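Local coordinates for protein cysteine protease-like virA (Shigella flexneri, PDB 3EB8) that acts as a secreted virulence effector that is required for bacterial entry into epithelial cells and for later spread within and between them, at residues F137-H142 and F236-H241. Residues are numbered along the deposited sequence; the frame is centred on the assembly and turned at random.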
loop_
_atom_site.group_PDB
_atom_site.type_symbol
_atom_site.label_atom_id
_atom_site.label_comp_id
_atom_site.label_asym_id
_atom_site.label_seq_id
_atom_site.Cartn_x
_atom_site.Cartn_y
_atom_site.Cartn_z
ATOM N N PHE A 137 -7.617 16.386 -2.947
ATOM C CA PHE A 137 -6.210 16.523 -3.328
ATOM C C PHE A 137 -5.682 17.945 -3.191
ATOM O O PHE A 137 -4.599 18.256 -3.683
ATOM C CB PHE A 137 -5.953 15.999 -4.750
ATOM C CG PHE A 137 -6.139 14.521 -4.884
ATOM C CD1 PHE A 137 -7.355 13.993 -5.316
ATOM C CD2 PHE A 137 -5.100 13.647 -4.562
ATOM C CE1 PHE A 137 -7.534 12.612 -5.417
ATOM C CE2 PHE A 137 -5.268 12.267 -4.668
ATOM C CZ PHE A 137 -6.483 11.750 -5.083
ATOM N N ASN A 138 -6.436 18.812 -2.522
ATOM C CA ASN A 138 -5.967 20.174 -2.288
ATOM C C ASN A 138 -4.574 20.231 -1.649
ATOM O O ASN A 138 -3.746 21.055 -2.026
ATOM C CB ASN A 138 -6.958 20.965 -1.426
ATOM C CG ASN A 138 -7.927 21.791 -2.256
ATOM O OD1 ASN A 138 -8.062 21.589 -3.470
ATOM N ND2 ASN A 138 -8.615 22.729 -1.603
ATOM N N SER A 139 -4.313 19.357 -0.687
ATOM C CA SER A 139 -3.074 19.454 0.064
ATOM C C SER A 139 -1.935 18.612 -0.509
ATOM O O SER A 139 -0.878 18.505 0.119
ATOM C CB SER A 139 -3.307 19.083 1.527
ATOM O OG SER A 139 -3.680 17.728 1.652
ATOM N N VAL A 140 -2.138 18.046 -1.701
ATOM C CA VAL A 140 -1.227 17.032 -2.220
ATOM C C VAL A 140 0.235 17.479 -2.351
ATOM O O VAL A 140 1.132 16.730 -1.981
ATOM C CB VAL A 140 -1.732 16.409 -3.543
ATOM C CG1 VAL A 140 -1.694 17.411 -4.651
ATOM C CG2 VAL A 140 -0.894 15.202 -3.905
ATOM N N TRP A 141 0.479 18.683 -2.866
ATOM C CA TRP A 141 1.853 19.188 -2.981
ATOM C C TRP A 141 2.555 19.310 -1.618
ATOM O O TRP A 141 3.711 18.923 -1.479
ATOM C CB TRP A 141 1.921 20.555 -3.680
ATOM C CG TRP A 141 1.310 20.657 -5.055
ATOM C CD1 TRP A 141 0.817 21.790 -5.640
ATOM C CD2 TRP A 141 1.145 19.605 -6.017
ATOM N NE1 TRP A 141 0.351 21.509 -6.898
ATOM C CE2 TRP A 141 0.529 20.175 -7.152
ATOM C CE3 TRP A 141 1.442 18.237 -6.024
ATOM C CZ2 TRP A 141 0.210 19.425 -8.286
ATOM C CZ3 TRP A 141 1.124 17.488 -7.155
ATOM C CH2 TRP A 141 0.512 18.085 -8.268
ATOM N N HIS A 142 1.865 19.861 -0.622
ATOM C CA HIS A 142 2.463 20.008 0.706
ATOM C C HIS A 142 2.620 18.651 1.379
ATOM O O HIS A 142 3.577 18.424 2.112
ATOM C CB HIS A 142 1.635 20.948 1.592
ATOM C CG HIS A 142 1.529 22.342 1.057
ATOM N ND1 HIS A 142 0.944 22.634 -0.158
ATOM C CD2 HIS A 142 1.934 23.527 1.573
ATOM C CE1 HIS A 142 0.995 23.936 -0.369
ATOM N NE2 HIS A 142 1.591 24.502 0.667
ATOM N N PHE A 236 0.663 10.426 -1.990
ATOM C CA PHE A 236 0.961 11.031 -0.694
ATOM C C PHE A 236 -0.213 11.847 -0.112
ATOM O O PHE A 236 -0.144 12.287 1.029
ATOM C CB PHE A 236 2.229 11.901 -0.773
ATOM C CG PHE A 236 3.498 11.122 -1.004
ATOM C CD1 PHE A 236 3.883 10.757 -2.284
ATOM C CD2 PHE A 236 4.313 10.759 0.066
ATOM C CE1 PHE A 236 5.057 10.039 -2.492
ATOM C CE2 PHE A 236 5.486 10.039 -0.140
ATOM C CZ PHE A 236 5.860 9.682 -1.418
ATOM N N TRP A 237 -1.285 12.066 -0.882
ATOM C CA TRP A 237 -2.385 12.869 -0.342
ATOM C C TRP A 237 -2.877 12.322 1.029
ATOM O O TRP A 237 -3.184 11.132 1.168
ATOM C CB TRP A 237 -3.541 13.031 -1.347
ATOM C CG TRP A 237 -4.620 13.973 -0.831
ATOM C CD1 TRP A 237 -4.428 15.187 -0.218
ATOM C CD2 TRP A 237 -6.032 13.773 -0.874
ATOM N NE1 TRP A 237 -5.627 15.744 0.120
ATOM C CE2 TRP A 237 -6.633 14.901 -0.267
ATOM C CE3 TRP A 237 -6.855 12.762 -1.391
ATOM C CZ2 TRP A 237 -8.024 15.049 -0.153
ATOM C CZ3 TRP A 237 -8.247 12.909 -1.277
ATOM C CH2 TRP A 237 -8.813 14.049 -0.652
ATOM N N GLN A 238 -2.938 13.189 2.038
ATOM C CA GLN A 238 -3.186 12.735 3.412
ATOM C C GLN A 238 -4.538 12.046 3.615
ATOM O O GLN A 238 -4.674 11.203 4.493
ATOM C CB GLN A 238 -3.043 13.899 4.383
ATOM C CG GLN A 238 -3.928 15.098 4.055
ATOM C CD GLN A 238 -3.787 16.223 5.078
ATOM O OE1 GLN A 238 -3.155 17.256 4.813
ATOM N NE2 GLN A 238 -4.364 16.018 6.262
ATOM N N SER A 239 -5.534 12.414 2.813
ATOM C CA SER A 239 -6.885 11.839 2.926
ATOM C C SER A 239 -7.211 10.913 1.760
ATOM O O SER A 239 -8.362 10.598 1.505
ATOM C CB SER A 239 -7.932 12.946 3.024
ATOM O OG SER A 239 -7.577 13.856 4.038
ATOM N N LEU A 240 -6.181 10.459 1.064
ATOM C CA LEU A 240 -6.350 9.518 -0.038
ATOM C C LEU A 240 -7.330 8.370 0.266
ATOM O O LEU A 240 -8.078 7.953 -0.600
ATOM C CB LEU A 240 -4.990 8.950 -0.432
ATOM C CG LEU A 240 -4.983 8.080 -1.684
ATOM C CD1 LEU A 240 -5.245 8.919 -2.909
ATOM C CD2 LEU A 240 -3.645 7.382 -1.807
ATOM N N HIS A 241 -7.328 7.870 1.494
ATOM C CA HIS A 241 -8.081 6.661 1.840
ATOM C C HIS A 241 -9.507 6.893 2.326
ATOM O O HIS A 241 -10.252 5.935 2.494
ATOM C CB HIS A 241 -7.353 5.857 2.928
ATOM C CG HIS A 241 -7.150 6.614 4.207
ATOM N ND1 HIS A 241 -6.131 7.532 4.377
ATOM C CD2 HIS A 241 -7.844 6.616 5.370
ATOM C CE1 HIS A 241 -6.199 8.053 5.587
ATOM N NE2 HIS A 241 -7.229 7.511 6.213
#
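Phe137, in the turn that leads into helix 140-149, packs against Trp237, in the loop between helices 226-234 and 245-265. The backbone N and CA of Phe137 and its phenyl ring lie over one face of the indole. Phe137 CA sits over the five-membered ring in a CH-pi contact, 3.5 Å from its centroid and 11° off the normal. Phe137 N is above the same face, 3.1 Å from Trp237 CZ2. The phenyl ring continues this layer. Trp237 CE3 stands 3.6 Å above the plane of the Phe137 ring, over its centre. The two ring planes are inclined by 33°, an oblique aromatic pair. CG of Trp237 is anti to the backbone N (chi1 -175°), which lays the indole against Phe137; the two side chains cross at about a right angle.

Each segment holds a type I beta turn, Phe137 to Val140 and Trp237 to Leu240. Each turn has a backbone hydrogen bond between its end residues, from Val140 N to Phe137 O and from Leu240 N to Trp237 O. The second turn brings Leu240 to the phenyl ring, where CD1 meets it obliquely, 3.8 Å from Phe137 CZ. Ser239 N of this turn lies over the opposite face of the indole from Phe137 N. Val140 adds a looser apolar touch, CG2 to Trp237 CB at 4.3 Å.

Ser139 occupies the N-cap position of helix 140-149, but its side chain makes no capping bond. Its OG lies at the indole edge, in the ring plane, 3.2 Å from Trp237 NE1. This hydroxyl is instead hydrogen-bonded to the side chain of Asp143 through OD2, an oxygen that also accepts a hydrogen bond from Gln238 N, so Asp143 ties the helix start to the loop. The loop belongs to the region assigned as tubulin-binding, residues 182-273. Helix 335-341 also packs here, with Leu338 touching Phe137 and Val140.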